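Tryptophane-5-halogenase (Microbispora sp. ATCC PTA-5024, PDB 5UAO) probably chlorinates a tryptophan of the NAI-107 lanthipeptide at carbon 5 of its indole, using flavin-adenine dinucleotide as cofactor. Local coordinates at residues V201-L206 against G214-D219; V32-G37 against F227-T232. All coordinates share one frame; numbering follows the deposited sequence.

Overall arrangement
Both contacts lie in the mixed sheet of the FAD-binding region and meet the adenosine half of the cofactor from different directions. Interaction 2 pairs parallel strands 31-35 and 227-230 and reaches the ribose and the C8 side of the adenine; interaction 1, a hairpin of strands 195-208 and 211-217 toward one edge of the same sheet, reads the adenine's N1 and N6 edge. Their centres are about 13 Å apart, yet they touch: Leu215 CD1 of interaction 1 lies 3.7 Å from Ile35 CD1 of interaction 2, and Gly214 CA packs 3.6 Å from Tyr228 OH. Bonds from Val201 N to the adenine and Gly37 N to the ribose hold neighbouring parts of FAD, with the isoalloxazine farther off.

Interaction 1: residues V201-L206 against G214-D219; sequences VAEVRL and GLITTD. With FAD (flavin-adenine dinucleotide), chain E.
A beta hairpin carrying a classic bulge joins 201-206 to 214-219, the two strands running antiparallel at 151°. At the bulge Ala202 and Glu203 both face Ile216, whose carbonyl oxygen accepts two backbone N-H groups in its own plane: Ala202 N lies 2.8 Å from Ile216 O and Glu203 N 3.1 Å from it. Ile216 N returns a nearly straight bond to Glu203 O (2.9 Å), and Arg205 with Gly214 forms the next hydrogen-bonded pair. Val204 and Leu215 point the same way, side by side, with Val204 CG2 4.0 Å from Leu215 CD2. The other methyl, Leu215 CD1, reaches Val201 CG2 at 4.2 Å. The Val204 side of the hairpin packs on Leu237 and Ala242 of helix 237-242. Beside the bulge, Ala202 CB meets Thr218 CG2; the threonine methyl is turned opposite its own carbonyl carbon (chi1 of OG1 49°). Both hydrogen bonds between Val201 and the adenine use its backbone, Val201 N to FAD N1A (2.8 Å) and FAD N6A to Val201 O (2.9 Å), while Val201 CB and CG2 lie against the same edge of the ring. The two-point pairing with the N1 and N6 edge is typical of adenine recognition by main chain in FAD-binding folds.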
loop_
_atom_site.group_PDB
_atom_site.type_symbol
_atom_site.label_atom_id
_atom_site.label_comp_id
_atom_site.label_asym_id
_atom_site.label_seq_id
_atom_site.Cartn_x
_atom_site.Cartn_y
_atom_site.Cartn_z
ATOM N N VAL A 201 10.693 -7.943 37.672
ATOM C CA VAL A 201 9.384 -7.279 37.905
ATOM C C VAL A 201 8.404 -8.315 38.420
ATOM O O VAL A 201 8.318 -9.377 37.829
ATOM C CB VAL A 201 8.862 -6.576 36.613
ATOM C CG1 VAL A 201 7.394 -6.175 36.732
ATOM C CG2 VAL A 201 9.757 -5.382 36.289
ATOM N N ALA A 202 7.700 -8.003 39.528
ATOM C CA ALA A 202 6.686 -8.904 40.163
ATOM C C ALA A 202 5.286 -8.477 39.809
ATOM O O ALA A 202 4.392 -9.314 39.664
ATOM C CB ALA A 202 6.790 -8.882 41.700
ATOM N N GLU A 203 5.071 -7.171 39.776
ATOM C CA GLU A 203 3.766 -6.648 39.493
ATOM C C GLU A 203 3.861 -5.370 38.694
ATOM O O GLU A 203 4.681 -4.479 38.934
ATOM C CB GLU A 203 3.003 -6.371 40.769
ATOM C CG GLU A 203 1.560 -5.967 40.493
ATOM C CD GLU A 203 0.838 -5.435 41.733
ATOM O OE1 GLU A 203 1.394 -5.550 42.863
ATOM O OE2 GLU A 203 -0.283 -4.877 41.559
ATOM N N VAL A 204 3.002 -5.295 37.702
ATOM C CA VAL A 204 2.822 -4.097 36.915
ATOM C C VAL A 204 1.584 -3.466 37.479
ATOM O O VAL A 204 0.494 -4.014 37.357
ATOM C CB VAL A 204 2.629 -4.485 35.466
ATOM C CG1 VAL A 204 2.351 -3.275 34.600
ATOM C CG2 VAL A 204 3.813 -5.320 35.028
ATOM N N ARG A 205 1.758 -2.312 38.112
ATOM C CA ARG A 205 0.673 -1.671 38.773
ATOM C C ARG A 205 0.085 -0.562 37.929
ATOM O O ARG A 205 0.759 0.419 37.622
ATOM C CB ARG A 205 1.152 -1.135 40.106
ATOM C CG ARG A 205 0.031 -0.824 41.057
ATOM C CD ARG A 205 0.046 -1.778 42.249
ATOM N NE ARG A 205 -1.224 -1.656 42.931
ATOM C CZ ARG A 205 -2.027 -2.655 43.300
ATOM N NH1 ARG A 205 -1.679 -3.941 43.159
ATOM N NH2 ARG A 205 -3.192 -2.354 43.872
ATOM N N LEU A 206 -1.187 -0.707 37.581
ATOM C CA LEU A 206 -1.928 0.312 36.811
ATOM C C LEU A 206 -2.382 1.385 37.768
ATOM O O LEU A 206 -2.572 1.099 38.921
ATOM C CB LEU A 206 -3.148 -0.328 36.130
ATOM C CG LEU A 206 -2.918 -1.564 35.234
ATOM C CD1 LEU A 206 -4.187 -1.933 34.505
ATOM C CD2 LEU A 206 -1.773 -1.320 34.260
ATOM N N GLY A 214 3.316 2.157 37.721
ATOM C CA GLY A 214 4.599 1.762 38.206
ATOM C C GLY A 214 4.855 0.290 38.188
ATOM O O GLY A 214 3.984 -0.499 37.918
ATOM N N LEU A 215 6.077 -0.093 38.468
ATOM C CA LEU A 215 6.441 -1.514 38.531
ATOM C C LEU A 215 6.986 -1.848 39.936
ATOM O O LEU A 215 7.824 -1.132 40.445
ATOM C CB LEU A 215 7.498 -1.835 37.495
ATOM C CG LEU A 215 7.303 -1.277 36.074
ATOM C CD1 LEU A 215 8.564 -1.486 35.315
ATOM C CD2 LEU A 215 6.214 -2.114 35.477
ATOM N N ILE A 216 6.537 -2.958 40.518
ATOM C CA ILE A 216 7.060 -3.437 41.796
ATOM C C ILE A 216 7.962 -4.649 41.528
ATOM O O ILE A 216 7.535 -5.650 40.960
ATOM C CB ILE A 216 5.910 -3.890 42.738
ATOM C CG1 ILE A 216 4.730 -2.906 42.718
ATOM C CG2 ILE A 216 6.414 -4.254 44.143
ATOM C CD1 ILE A 216 5.067 -1.498 43.061
ATOM N N THR A 217 9.219 -4.559 41.935
ATOM C CA THR A 217 10.120 -5.674 41.807
ATOM C C THR A 217 9.866 -6.733 42.858
ATOM O O THR A 217 9.231 -6.478 43.900
ATOM C CB THR A 217 11.588 -5.249 41.900
ATOM O OG1 THR A 217 11.976 -4.903 43.258
ATOM C CG2 THR A 217 11.842 -4.100 40.956
ATOM N N THR A 218 10.399 -7.908 42.621
ATOM C CA THR A 218 10.282 -8.996 43.603
ATOM C C THR A 218 10.866 -8.656 44.983
ATOM O O THR A 218 10.380 -9.151 45.943
ATOM C CB THR A 218 10.993 -10.234 43.104
ATOM O OG1 THR A 218 12.311 -9.852 42.667
ATOM C CG2 THR A 218 10.202 -10.856 41.937
ATOM N N ASP A 219 11.895 -7.820 45.050
ATOM C CA ASP A 219 12.517 -7.426 46.335
ATOM C C ASP A 219 11.832 -6.244 46.915
ATOM O O ASP A 219 12.234 -5.823 47.964
ATOM C CB ASP A 219 14.001 -7.099 46.118
ATOM C CG ASP A 219 14.210 -6.004 45.041
ATOM O OD1 ASP A 219 14.185 -6.306 43.832
ATOM O OD2 ASP A 219 14.357 -4.824 45.414
HETATM P PA FAD E . 13.751 -12.392 24.998
HETATM O O1A FAD E . 15.068 -12.640 24.261
HETATM O O2A FAD E . 12.842 -13.540 25.477
HETATM O O5B FAD E . 13.995 -11.351 26.199
HETATM C C5B FAD E . 13.099 -11.104 27.264
HETATM C C4B FAD E . 13.823 -10.225 28.269
HETATM O O4B FAD E . 12.753 -9.865 29.146
HETATM C C3B FAD E . 14.923 -10.871 29.135
HETATM O O3B FAD E . 16.116 -9.959 29.344
HETATM C C2B FAD E . 14.220 -11.134 30.470
HETATM O O2B FAD E . 15.103 -11.167 31.663
HETATM C C1B FAD E . 13.232 -9.966 30.491
HETATM N N9A FAD E . 12.125 -10.210 31.446
HETATM C C8A FAD E . 11.103 -11.106 31.302
HETATM N N7A FAD E . 10.274 -11.020 32.379
HETATM C C5A FAD E . 10.796 -10.082 33.208
HETATM C C6A FAD E . 10.439 -9.572 34.527
HETATM N N6A FAD E . 9.322 -10.045 35.156
HETATM N N1A FAD E . 11.202 -8.616 35.036
HETATM C C2A FAD E . 12.287 -8.120 34.410
HETATM N N3A FAD E . 12.676 -8.568 33.216
HETATM C C4A FAD E . 11.973 -9.534 32.595
HETATM N N1 FAD E . 14.587 -13.663 14.643
HETATM C C2 FAD E . 15.363 -13.324 13.559
HETATM O O2 FAD E . 15.423 -12.117 13.160
HETATM N N3 FAD E . 16.098 -14.258 12.896
HETATM C C4 FAD E . 16.124 -15.560 13.242
HETATM O O4 FAD E . 16.829 -16.355 12.545
HETATM C C4X FAD E . 15.297 -15.981 14.423
HETATM N N5 FAD E . 15.187 -17.275 14.834
HETATM C C5X FAD E . 14.433 -17.637 15.900
HETATM C C6 FAD E . 14.367 -18.976 16.264
HETATM C C7 FAD E . 13.581 -19.392 17.324
HETATM C C7M FAD E . 13.506 -20.824 17.765
HETATM C C8 FAD E . 12.850 -18.404 18.114
HETATM C C8M FAD E . 12.006 -18.874 19.281
HETATM C C9 FAD E . 12.905 -17.071 17.748
HETATM C C9A FAD E . 13.647 -16.616 16.655
HETATM N N10 FAD E . 13.691 -15.234 16.258
HETATM C C10 FAD E . 14.508 -14.923 15.125
HETATM C "C1'" FAD E . 13.049 -14.084 16.967
HETATM C "C2'" FAD E . 14.280 -13.418 17.750
HETATM O "O2'" FAD E . 14.820 -14.536 18.444
HETATM C "C3'" FAD E . 14.359 -12.500 19.021
HETATM O "O3'" FAD E . 15.613 -12.353 19.788
HETATM C "C4'" FAD E . 13.721 -13.236 20.162
HETATM O "O4'" FAD E . 13.102 -14.476 19.705
HETATM C "C5'" FAD E . 12.877 -12.191 20.892
HETATM O "O5'" FAD E . 13.699 -11.287 21.572
HETATM P P FAD E . 12.969 -10.588 22.859
HETATM O O1P FAD E . 11.614 -10.157 22.494
HETATM O O2P FAD E . 13.986 -9.518 23.233
HETATM O O3P FAD E . 12.693 -11.620 24.016
#

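Interaction 2: residues V32-G37 against F227-T232; sequences VGVIGG and FYVDCT. With FAD (flavin-adenine dinucleotide), chain E.
Ile35, at the end of its strand, and Thr232, just past strand 227-230, lie side by side, their CG2 methyls 3.7 Å apart. Thr232 CG2 leans on Ile35 O, while Thr232 CB lies 3.8 Å from FAD C8A. Val229 CG2 touches Val32 CG1 and Val34 CG2 at 4.0 Å. Val34 CG1, opposite the backbone N (chi1 of 173°), meets Cys231 SG. Backbone bonds alternate along the ladder, among them Ile35 N to Val229 O (2.9 Å); the last, Cys231 N to Ile35 O, is bent to 134°. At Gly36 a beta carbon would clash with Cys231 O, and Gly37 N donates to ribose O3B of FAD at 2.9 Å. In the second shell, Asp230 OD1 takes Thr232 N in an Asx turn and, through its syn lone pair, Thr232 OG1 at 2.7 Å. Valine in place of Thr232 would probably leave Asp230 OD1 with one bond fewer and Leu237 N without its hydroxyl partner. Asp230 OD2 accepts from Leu239 N, tying the turn to helix 237-242. Strand 56-61 flanks 31-35, which leads through Gly36 and Gly37 into helix 39-51, consistent with a Rossmann-type strand-turn-helix; its Thr44 and Leu48 cover the valines, and Leu369 of helix 358-372 meets Phe227 and Val229.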
loop_
_atom_site.group_PDB
_atom_site.type_symbol
_atom_site.label_atom_id
_atom_site.label_comp_id
_atom_site.label_asym_id
_atom_site.label_seq_id
_atom_site.Cartn_x
_atom_site.Cartn_y
_atom_site.Cartn_z
ATOM N N VAL A 32 11.932 6.956 29.890
ATOM C CA VAL A 32 11.366 5.746 29.293
ATOM C C VAL A 32 12.056 4.561 29.942
ATOM O O VAL A 32 13.282 4.546 30.104
ATOM C CB VAL A 32 11.575 5.693 27.769
ATOM C CG1 VAL A 32 11.090 4.383 27.220
ATOM C CG2 VAL A 32 10.903 6.869 27.060
ATOM N N GLY A 33 11.238 3.634 30.376
ATOM C CA GLY A 33 11.661 2.323 30.930
ATOM C C GLY A 33 11.436 1.213 29.882
ATOM O O GLY A 33 10.312 0.889 29.532
ATOM N N VAL A 34 12.522 0.679 29.368
ATOM C CA VAL A 34 12.509 -0.477 28.495
ATOM C C VAL A 34 12.648 -1.766 29.333
ATOM O O VAL A 34 13.681 -2.032 30.012
ATOM C CB VAL A 34 13.631 -0.363 27.474
ATOM C CG1 VAL A 34 13.725 -1.669 26.647
ATOM C CG2 VAL A 34 13.423 0.908 26.656
ATOM N N ILE A 35 11.578 -2.544 29.358
ATOM C CA ILE A 35 11.515 -3.649 30.283
ATOM C C ILE A 35 11.883 -4.936 29.598
ATOM O O ILE A 35 11.064 -5.517 28.862
ATOM C CB ILE A 35 10.111 -3.782 30.874
ATOM C CG1 ILE A 35 9.661 -2.407 31.369
ATOM C CG2 ILE A 35 10.137 -4.824 32.035
ATOM C CD1 ILE A 35 10.678 -1.669 32.268
ATOM N N GLY A 36 13.128 -5.358 29.798
ATOM C CA GLY A 36 13.675 -6.498 29.076
ATOM C C GLY A 36 14.964 -6.233 28.310
ATOM O O GLY A 36 15.143 -5.175 27.737
ATOM N N GLY A 37 15.880 -7.196 28.353
ATOM C CA GLY A 37 17.242 -7.047 27.798
ATOM C C GLY A 37 17.681 -8.073 26.758
ATOM O O GLY A 37 18.830 -8.455 26.695
ATOM N N PHE A 227 6.918 6.459 30.227
ATOM C CA PHE A 227 6.474 5.534 29.199
ATOM C C PHE A 227 7.209 4.214 29.394
ATOM O O PHE A 227 8.380 4.210 29.731
ATOM C CB PHE A 227 6.774 6.080 27.786
ATOM C CG PHE A 227 6.011 5.376 26.691
ATOM C CD1 PHE A 227 4.711 5.795 26.330
ATOM C CD2 PHE A 227 6.557 4.294 26.046
ATOM C CE1 PHE A 227 3.997 5.159 25.323
ATOM C CE2 PHE A 227 5.867 3.649 25.014
ATOM C CZ PHE A 227 4.562 4.067 24.673
ATOM N N TYR A 228 6.535 3.105 29.107
ATOM C CA TYR A 228 7.143 1.778 29.220
ATOM C C TYR A 228 7.173 1.051 27.862
ATOM O O TYR A 228 6.138 0.984 27.164
ATOM C CB TYR A 228 6.305 0.913 30.192
ATOM C CG TYR A 228 6.138 1.552 31.555
ATOM C CD1 TYR A 228 5.186 2.539 31.759
ATOM C CD2 TYR A 228 6.963 1.204 32.599
ATOM C CE1 TYR A 228 5.087 3.158 32.968
ATOM C CE2 TYR A 228 6.870 1.843 33.833
ATOM C CZ TYR A 228 5.948 2.782 34.026
ATOM O OH TYR A 228 5.851 3.410 35.303
ATOM N N VAL A 229 8.279 0.394 27.569
ATOM C CA VAL A 229 8.325 -0.504 26.400
ATOM C C VAL A 229 8.333 -1.959 26.947
ATOM O O VAL A 229 9.155 -2.313 27.813
ATOM C CB VAL A 229 9.539 -0.227 25.488
ATOM C CG1 VAL A 229 9.409 -0.971 24.180
ATOM C CG2 VAL A 229 9.718 1.251 25.139
ATOM N N ASP A 230 7.361 -2.777 26.517
ATOM C CA ASP A 230 7.336 -4.151 26.917
ATOM C C ASP A 230 8.190 -5.019 25.985
ATOM O O ASP A 230 7.802 -5.323 24.840
ATOM C CB ASP A 230 5.910 -4.677 26.982
ATOM C CG ASP A 230 5.858 -6.068 27.561
ATOM O OD1 ASP A 230 6.904 -6.746 27.660
ATOM O OD2 ASP A 230 4.733 -6.528 27.906
ATOM N N CYS A 231 9.391 -5.345 26.458
ATOM C CA CYS A 231 10.319 -6.256 25.792
ATOM C C CYS A 231 10.507 -7.508 26.669
ATOM O O CYS A 231 11.610 -8.082 26.742
ATOM C CB CYS A 231 11.650 -5.522 25.455
ATOM S SG CYS A 231 11.427 -4.007 24.460
ATOM N N THR A 232 9.415 -8.004 27.275
ATOM C CA THR A 232 9.574 -9.103 28.214
ATOM C C THR A 232 9.518 -10.459 27.591
ATOM O O THR A 232 9.528 -11.440 28.328
ATOM C CB THR A 232 8.568 -9.049 29.402
ATOM O OG1 THR A 232 7.235 -9.117 28.920
ATOM C CG2 THR A 232 8.754 -7.771 30.175
HETATM P PA FAD E . 13.751 -12.392 24.998
HETATM O O1A FAD E . 15.068 -12.640 24.261
HETATM O O2A FAD E . 12.842 -13.540 25.477
HETATM O O5B FAD E . 13.995 -11.351 26.199
HETATM C C5B FAD E . 13.099 -11.104 27.264
HETATM C C4B FAD E . 13.823 -10.225 28.269
HETATM O O4B FAD E . 12.753 -9.865 29.146
HETATM C C3B FAD E . 14.923 -10.871 29.135
HETATM O O3B FAD E . 16.116 -9.959 29.344
HETATM C C2B FAD E . 14.220 -11.134 30.470
HETATM O O2B FAD E . 15.103 -11.167 31.663
HETATM C C1B FAD E . 13.232 -9.966 30.491
HETATM N N9A FAD E . 12.125 -10.210 31.446
HETATM C C8A FAD E . 11.103 -11.106 31.302
HETATM N N7A FAD E . 10.274 -11.020 32.379
HETATM C C5A FAD E . 10.796 -10.082 33.208
HETATM C C6A FAD E . 10.439 -9.572 34.527
HETATM N N6A FAD E . 9.322 -10.045 35.156
HETATM N N1A FAD E . 11.202 -8.616 35.036
HETATM C C2A FAD E . 12.287 -8.120 34.410
HETATM N N3A FAD E . 12.676 -8.568 33.216
HETATM C C4A FAD E . 11.973 -9.534 32.595
HETATM N N1 FAD E . 14.587 -13.663 14.643
HETATM C C2 FAD E . 15.363 -13.324 13.559
HETATM O O2 FAD E . 15.423 -12.117 13.160
HETATM N N3 FAD E . 16.098 -14.258 12.896
HETATM C C4 FAD E . 16.124 -15.560 13.242
HETATM O O4 FAD E . 16.829 -16.355 12.545
HETATM C C4X FAD E . 15.297 -15.981 14.423
HETATM N N5 FAD E . 15.187 -17.275 14.834
HETATM C C5X FAD E . 14.433 -17.637 15.900
HETATM C C6 FAD E . 14.367 -18.976 16.264
HETATM C C7 FAD E . 13.581 -19.392 17.324
HETATM C C7M FAD E . 13.506 -20.824 17.765
HETATM C C8 FAD E . 12.850 -18.404 18.114
HETATM C C8M FAD E . 12.006 -18.874 19.281
HETATM C C9 FAD E . 12.905 -17.071 17.748
HETATM C C9A FAD E . 13.647 -16.616 16.655
HETATM N N10 FAD E . 13.691 -15.234 16.258
HETATM C C10 FAD E . 14.508 -14.923 15.125
HETATM C "C1'" FAD E . 13.049 -14.084 16.967
HETATM C "C2'" FAD E . 14.280 -13.418 17.750
HETATM O "O2'" FAD E . 14.820 -14.536 18.444
HETATM C "C3'" FAD E . 14.359 -12.500 19.021
HETATM O "O3'" FAD E . 15.613 -12.353 19.788
HETATM C "C4'" FAD E . 13.721 -13.236 20.162
HETATM O "O4'" FAD E . 13.102 -14.476 19.705
HETATM C "C5'" FAD E . 12.877 -12.191 20.892
HETATM O "O5'" FAD E . 13.699 -11.287 21.572
HETATM P P FAD E . 12.969 -10.588 22.859
HETATM O O1P FAD E . 11.614 -10.157 22.494
HETATM O O2P FAD E . 13.986 -9.518 23.233
HETATM O O3P FAD E . 12.693 -11.620 24.016
#